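Local structure of 3-hydroxyacyl-CoA dehydrogenase (Burkholderia thailandensis, 4XGN) at residues A[44-47]-A[48-51]; A[66-69]-A[70-73]. The protein probably catalyses the NAD-dependent oxidation of 3-hydroxyacyl-CoA to 3-oxoacyl-CoA, as a Rossmann-fold short-chain dehydrogenase. All blocks are in the same frame, centred on the assembly; numbering follows the deposited sequence.

Interaction 1 (A[44-47]-A[48-51]); sequences DLNQ and DAGE. With NAD (nicotinamide-adenine-dinucleotide), chain I.
OD1 of D44 is gripped twice: hydroxyl O2B of NAD donates to it at 2.6 Å, and the backbone N of N46 reaches it from the anti side of the carboxylate, 2.9 Å from OD1, closing an Asx turn. D44 OD2 takes the other ribose hydroxyl, O3B of NAD, at 2.7 Å, and also accepts from A22 N. With CG anti to the backbone N (chi1 -157°), the acid faces both hydroxyls of the adenosine ribose. An acidic residue gripping this diol at the end of the second Rossmann strand, here 39-44, is the classical mark of NAD preference over NADP. L45 adds an apolar contact to the adenine, its CD1 3.5 Å from C5A of NAD. Directly afterwards N46 N-caps helix 47-57: A49 N lies 3.0 Å from N46 OD1, with a nearly straight N-H but 55° out of the amide's carbonyl plane, while the A49 methyl packs against the same amide. In the same opening turn G50 N bonds to N46 O, and E51 N to Q47 O. The Q47 and E51 side chains run side by side, and one water accepts from Q47 NE2 and donates to E51 OE1; E51 OE2 forms a salt bridge with R55.

Interaction 2 (A[66-69]-A[70-73]); sequences VARE and EDAQ. With NAD (nicotinamide-adenine-dinucleotide), chain I.
The R68 guanidinium has E70 OE1 over one face, 4.1 Å off its plane and displaced from the centre, and the carboxylate of D71 at its edge. None of the R68 N-H bonds is aimed at E70 OE1, so that approach is one of opposite charges alone. At the edge, R68 NE makes a long, weak salt bridge to D71 OD1 at 3.4 Å; the N-H...O angle is near straight (170°), but guanidinium and carboxylate planes are turned 67° apart. A water that donates to D71 OD1 and accepts weakly from R68 NH2 spans the same pair. The stronger ties of D71 lie elsewhere, its OD2 meeting D65 N and R63 NH1. R68 occupies the N-cap position of helix 69-82, the helix that follows strand 60-63 in the Rossmann fold, and its carbonyl opens the first turn: A72 N lies 3.1 Å from R68 O, almost in line with the carbonyl bond, whereas the bond from D71 N is weak. One residue on, Q73 N bonds to E69 O at 3.0 Å. The Q73 side chain crosses that of E69 at a slant, Q73 NE2 lying 3.6 Å from E69 CG, and the Q73 amide and E69 carboxylate planes are only 13° apart. Two waters donate to E69 OE1, one reaching Q73 NE2 and the other E70 OE2, while E69 OE2 forms a salt bridge with R128. Ahead of the helix, V66 N donates to adenine N1A of NAD at 3.1 Å.

Overall arrangement
Both interactions are surface contacts at equivalent points of the Rossmann fold: each spans the loop after a parallel strand and the first turn of the next helix, 39-44 into 47-57 for interaction 1 and 60-63 into 69-82 for interaction 2. Their centres are 15 Å apart and their nearest atoms about 5 Å, without touching, yet both reach the adenosine half of NAD. Interaction 1 binds the ribose through a side-chain carboxylate and adds an apolar contact to the adenine; interaction 2 meets the adenine with a backbone N-H. An asparagine side chain caps the first helix, whereas the second has an arginine at its N-cap, and three waters, against one, link side chains.

Interaction 1 (A[44-47]-A[48-51])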
loop_
_atom_site.group_PDB
_atom_site.type_symbol
_atom_site.label_atom_id
_atom_site.label_comp_id
_atom_site.label_asym_id
_atom_site.label_seq_id
_atom_site.Cartn_x
_atom_site.Cartn_y
_atom_site.Cartn_z
ATOM N N ASP A 44 24.714 -13.437 16.114
ATOM C CA ASP A 44 24.055 -14.583 15.552
ATOM C C ASP A 44 24.041 -15.695 16.567
ATOM O O ASP A 44 24.842 -15.682 17.506
ATOM C CB ASP A 44 24.833 -15.034 14.291
ATOM C CG ASP A 44 24.000 -15.847 13.310
ATOM O OD1 ASP A 44 23.607 -16.999 13.624
ATOM O OD2 ASP A 44 23.771 -15.327 12.163
ATOM N N LEU A 45 23.168 -16.688 16.344
ATOM C CA LEU A 45 23.244 -17.942 17.098
ATOM C C LEU A 45 24.439 -18.842 16.728
ATOM O O LEU A 45 24.892 -19.680 17.553
ATOM C CB LEU A 45 21.955 -18.739 16.906
ATOM C CG LEU A 45 20.660 -18.006 17.222
ATOM C CD1 LEU A 45 19.486 -18.884 16.792
ATOM C CD2 LEU A 45 20.602 -17.665 18.712
ATOM N N ASN A 46 24.935 -18.698 15.489
ATOM C CA ASN A 46 25.858 -19.662 14.930
ATOM C C ASN A 46 27.268 -19.276 15.378
ATOM O O ASN A 46 27.876 -18.396 14.775
ATOM C CB ASN A 46 25.787 -19.671 13.409
ATOM C CG ASN A 46 26.564 -20.798 12.787
ATOM O OD1 ASN A 46 27.561 -21.261 13.331
ATOM N ND2 ASN A 46 26.151 -21.199 11.584
ATOM N N GLN A 47 27.757 -19.911 16.438
ATOM C CA GLN A 47 29.044 -19.497 17.057
ATOM C C GLN A 47 30.223 -19.760 16.136
ATOM O O GLN A 47 31.085 -18.874 15.921
ATOM C CB GLN A 47 29.215 -20.178 18.434
ATOM C CG GLN A 47 30.573 -20.125 19.079
ATOM C CD GLN A 47 31.011 -18.735 19.515
ATOM O OE1 GLN A 47 30.294 -18.041 20.261
ATOM N NE2 GLN A 47 32.226 -18.345 19.117
ATOM N N ASP A 48 30.257 -20.957 15.552
ATOM C CA ASP A 48 31.420 -21.345 14.738
ATOM C C ASP A 48 31.521 -20.539 13.471
ATOM O O ASP A 48 32.586 -19.977 13.208
ATOM C CB ASP A 48 31.397 -22.837 14.399
ATOM C CG ASP A 48 31.758 -23.730 15.564
ATOM O OD1 ASP A 48 32.260 -23.289 16.639
ATOM O OD2 ASP A 48 31.607 -24.958 15.369
ATOM N N ALA A 49 30.408 -20.391 12.729
ATOM C CA ALA A 49 30.444 -19.599 11.491
ATOM C C ALA A 49 30.577 -18.079 11.742
ATOM O O ALA A 49 31.246 -17.385 10.976
ATOM C CB ALA A 49 29.245 -19.904 10.599
ATOM N N GLY A 50 29.973 -17.582 12.821
ATOM C CA GLY A 50 30.057 -16.183 13.201
ATOM C C GLY A 50 31.451 -15.754 13.611
ATOM O O GLY A 50 31.915 -14.714 13.159
ATOM N N GLU A 51 32.082 -16.565 14.461
ATOM C CA GLU A 51 33.457 -16.277 14.891
ATOM C C GLU A 51 34.397 -16.315 13.683
ATOM O O GLU A 51 35.226 -15.419 13.514
ATOM C CB GLU A 51 33.884 -17.210 16.020
ATOM C CG GLU A 51 35.324 -17.067 16.473
ATOM C CD GLU A 51 35.713 -15.675 16.995
ATOM O OE1 GLU A 51 34.791 -14.878 17.347
ATOM O OE2 GLU A 51 36.955 -15.421 17.119
HETATM P PA NAD I . 20.022 -17.348 6.665
HETATM O O1A NAD I . 19.319 -18.507 7.275
HETATM O O2A NAD I . 21.142 -17.636 5.713
HETATM O O5B NAD I . 20.564 -16.346 7.793
HETATM C C5B NAD I . 19.794 -16.043 8.937
HETATM C C4B NAD I . 20.734 -15.895 10.145
HETATM O O4B NAD I . 19.889 -15.630 11.144
HETATM C C3B NAD I . 21.425 -17.237 10.501
HETATM O O3B NAD I . 22.814 -17.182 10.502
HETATM C C2B NAD I . 20.750 -17.515 11.857
HETATM O O2B NAD I . 21.590 -18.401 12.683
HETATM C C1B NAD I . 20.442 -16.327 12.372
HETATM N N9A NAD I . 19.387 -16.390 13.336
HETATM C C8A NAD I . 18.220 -17.109 13.311
HETATM N N7A NAD I . 17.536 -16.922 14.487
HETATM C C5A NAD I . 18.287 -16.077 15.179
HETATM C C6A NAD I . 18.093 -15.522 16.417
HETATM N N6A NAD I . 17.036 -15.756 17.347
HETATM N N1A NAD I . 19.014 -14.674 16.900
HETATM C C2A NAD I . 20.138 -14.356 16.187
HETATM N N3A NAD I . 20.329 -14.890 14.944
HETATM C C4A NAD I . 19.399 -15.757 14.490
HETATM O O3 NAD I . 18.809 -16.642 5.883
HETATM P PN NAD I . 18.893 -15.216 5.099
HETATM O O1N NAD I . 18.334 -15.481 3.740
HETATM O O2N NAD I . 20.259 -14.547 5.102
HETATM O O5D NAD I . 17.837 -14.310 5.928
HETATM C C5D NAD I . 18.129 -12.973 6.329
HETATM C C4D NAD I . 16.908 -12.153 6.507
HETATM O O4D NAD I . 16.376 -12.007 5.257
HETATM C C3D NAD I . 15.830 -12.866 7.362
HETATM O O3D NAD I . 15.147 -11.984 8.142
HETATM C C2D NAD I . 14.944 -13.456 6.229
HETATM O O2D NAD I . 13.580 -13.809 6.745
HETATM C C1D NAD I . 14.902 -12.493 5.332
HETATM N N1N NAD I . 14.544 -12.820 3.956
HETATM C C2N NAD I . 15.191 -13.779 3.212
HETATM C C3N NAD I . 14.825 -14.066 1.904
HETATM C C7N NAD I . 15.472 -15.138 1.079
HETATM O O7N NAD I . 14.945 -15.484 0.048
HETATM N N7N NAD I . 16.709 -15.709 1.480
HETATM C C4N NAD I . 13.770 -13.322 1.332
HETATM C C5N NAD I . 13.148 -12.340 2.060
HETATM C C6N NAD I . 13.533 -12.083 3.358
HETATM O O HOH W 1 33.459 -15.993 19.544
#

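Interaction 2 (A[66-69]-A[70-73])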
loop_
_atom_site.group_PDB
_atom_site.type_symbol
_atom_site.label_atom_id
_atom_site.label_comp_id
_atom_site.label_asym_id
_atom_site.label_seq_id
_atom_site.Cartn_x
_atom_site.Cartn_y
_atom_site.Cartn_z
ATOM N N VAL A 66 18.569 -12.734 19.297
ATOM C CA VAL A 66 17.951 -11.420 19.229
ATOM C C VAL A 66 16.682 -11.268 20.074
ATOM O O VAL A 66 16.289 -10.140 20.362
ATOM C CB VAL A 66 17.608 -10.997 17.751
ATOM C CG1 VAL A 66 18.868 -10.846 16.921
ATOM C CG2 VAL A 66 16.624 -11.952 17.120
ATOM N N ALA A 67 16.082 -12.367 20.499
ATOM C CA ALA A 67 14.929 -12.313 21.386
ATOM C C ALA A 67 15.254 -12.054 22.843
ATOM O O ALA A 67 14.332 -11.850 23.635
ATOM C CB ALA A 67 14.059 -13.555 21.252
ATOM N N ARG A 68 16.524 -12.091 23.218
ATOM C CA ARG A 68 16.920 -11.922 24.628
ATOM C C ARG A 68 17.443 -10.523 24.879
ATOM O O ARG A 68 18.364 -10.056 24.124
ATOM C CB ARG A 68 18.004 -12.933 25.013
ATOM C CG ARG A 68 17.503 -14.361 25.167
ATOM C CD ARG A 68 18.532 -15.367 25.748
ATOM N NE ARG A 68 19.649 -14.912 26.661
ATOM C CZ ARG A 68 19.649 -15.000 28.001
ATOM N NH1 ARG A 68 18.612 -15.449 28.656
ATOM N NH2 ARG A 68 20.677 -14.556 28.712
ATOM N N GLU A 69 16.932 -9.862 25.904
ATOM C CA GLU A 69 17.452 -8.549 26.257
ATOM C C GLU A 69 18.967 -8.563 26.522
ATOM O O GLU A 69 19.692 -7.671 26.069
ATOM C CB GLU A 69 16.789 -8.036 27.527
ATOM C CG GLU A 69 17.370 -6.734 28.041
ATOM C CD GLU A 69 16.418 -6.089 29.010
ATOM O OE1 GLU A 69 16.436 -6.517 30.165
ATOM O OE2 GLU A 69 15.634 -5.217 28.611
ATOM N N GLU A 70 19.435 -9.533 27.300
ATOM C CA GLU A 70 20.888 -9.540 27.652
ATOM C C GLU A 70 21.784 -9.695 26.431
ATOM O O GLU A 70 22.874 -9.116 26.411
ATOM C CB GLU A 70 21.238 -10.568 28.740
ATOM C CG GLU A 70 20.700 -10.161 30.124
ATOM C CD GLU A 70 19.214 -10.459 30.313
ATOM O OE1 GLU A 70 18.585 -11.016 29.358
ATOM O OE2 GLU A 70 18.672 -10.188 31.455
ATOM N N ASP A 71 21.314 -10.446 25.426
ATOM C CA ASP A 71 22.081 -10.651 24.214
ATOM C C ASP A 71 22.142 -9.393 23.372
ATOM O O ASP A 71 23.196 -9.062 22.810
ATOM C CB ASP A 71 21.539 -11.812 23.417
ATOM C CG ASP A 71 21.778 -13.170 24.105
ATOM O OD1 ASP A 71 22.227 -13.191 25.286
ATOM O OD2 ASP A 71 21.534 -14.231 23.499
ATOM N N ALA A 72 21.001 -8.721 23.246
ATOM C CA ALA A 72 20.991 -7.423 22.560
ATOM C C ALA A 72 21.971 -6.482 23.218
ATOM O O ALA A 72 22.742 -5.780 22.532
ATOM C CB ALA A 72 19.561 -6.803 22.516
ATOM N N GLN A 73 21.931 -6.432 24.543
ATOM C CA GLN A 73 22.815 -5.527 25.298
ATOM C C GLN A 73 24.275 -5.843 25.065
ATOM O O GLN A 73 25.078 -4.939 24.846
ATOM C CB GLN A 73 22.475 -5.533 26.792
ATOM C CG GLN A 73 21.117 -4.910 27.098
ATOM C CD GLN A 73 20.636 -5.136 28.523
ATOM O OE1 GLN A 73 20.990 -6.125 29.200
ATOM N NE2 GLN A 73 19.787 -4.242 28.980
HETATM P PA NAD I . 20.022 -17.348 6.665
HETATM O O1A NAD I . 19.319 -18.507 7.275
HETATM O O2A NAD I . 21.142 -17.636 5.713
HETATM O O5B NAD I . 20.564 -16.346 7.793
HETATM C C5B NAD I . 19.794 -16.043 8.937
HETATM C C4B NAD I . 20.734 -15.895 10.145
HETATM O O4B NAD I . 19.889 -15.630 11.144
HETATM C C3B NAD I . 21.425 -17.237 10.501
HETATM O O3B NAD I . 22.814 -17.182 10.502
HETATM C C2B NAD I . 20.750 -17.515 11.857
HETATM O O2B NAD I . 21.590 -18.401 12.683
HETATM C C1B NAD I . 20.442 -16.327 12.372
HETATM N N9A NAD I . 19.387 -16.390 13.336
HETATM C C8A NAD I . 18.220 -17.109 13.311
HETATM N N7A NAD I . 17.536 -16.922 14.487
HETATM C C5A NAD I . 18.287 -16.077 15.179
HETATM C C6A NAD I . 18.093 -15.522 16.417
HETATM N N6A NAD I . 17.036 -15.756 17.347
HETATM N N1A NAD I . 19.014 -14.674 16.900
HETATM C C2A NAD I . 20.138 -14.356 16.187
HETATM N N3A NAD I . 20.329 -14.890 14.944
HETATM C C4A NAD I . 19.399 -15.757 14.490
HETATM O O3 NAD I . 18.809 -16.642 5.883
HETATM P PN NAD I . 18.893 -15.216 5.099
HETATM O O1N NAD I . 18.334 -15.481 3.740
HETATM O O2N NAD I . 20.259 -14.547 5.102
HETATM O O5D NAD I . 17.837 -14.310 5.928
HETATM C C5D NAD I . 18.129 -12.973 6.329
HETATM C C4D NAD I . 16.908 -12.153 6.507
HETATM O O4D NAD I . 16.376 -12.007 5.257
HETATM C C3D NAD I . 15.830 -12.866 7.362
HETATM O O3D NAD I . 15.147 -11.984 8.142
HETATM C C2D NAD I . 14.944 -13.456 6.229
HETATM O O2D NAD I . 13.580 -13.809 6.745
HETATM C C1D NAD I . 14.902 -12.493 5.332
HETATM N N1N NAD I . 14.544 -12.820 3.956
HETATM C C2N NAD I . 15.191 -13.779 3.212
HETATM C C3N NAD I . 14.825 -14.066 1.904
HETATM C C7N NAD I . 15.472 -15.138 1.079
HETATM O O7N NAD I . 14.945 -15.484 0.048
HETATM N N7N NAD I . 16.709 -15.709 1.480
HETATM C C4N NAD I . 13.770 -13.322 1.332
HETATM C C5N NAD I . 13.148 -12.340 2.060
HETATM C C6N NAD I . 13.533 -12.083 3.358
HETATM O O HOH W 2 23.608 -14.844 27.043
HETATM O O HOH W 3 18.721 -5.469 31.748
HETATM O O HOH W 4 16.341 -9.073 31.545
#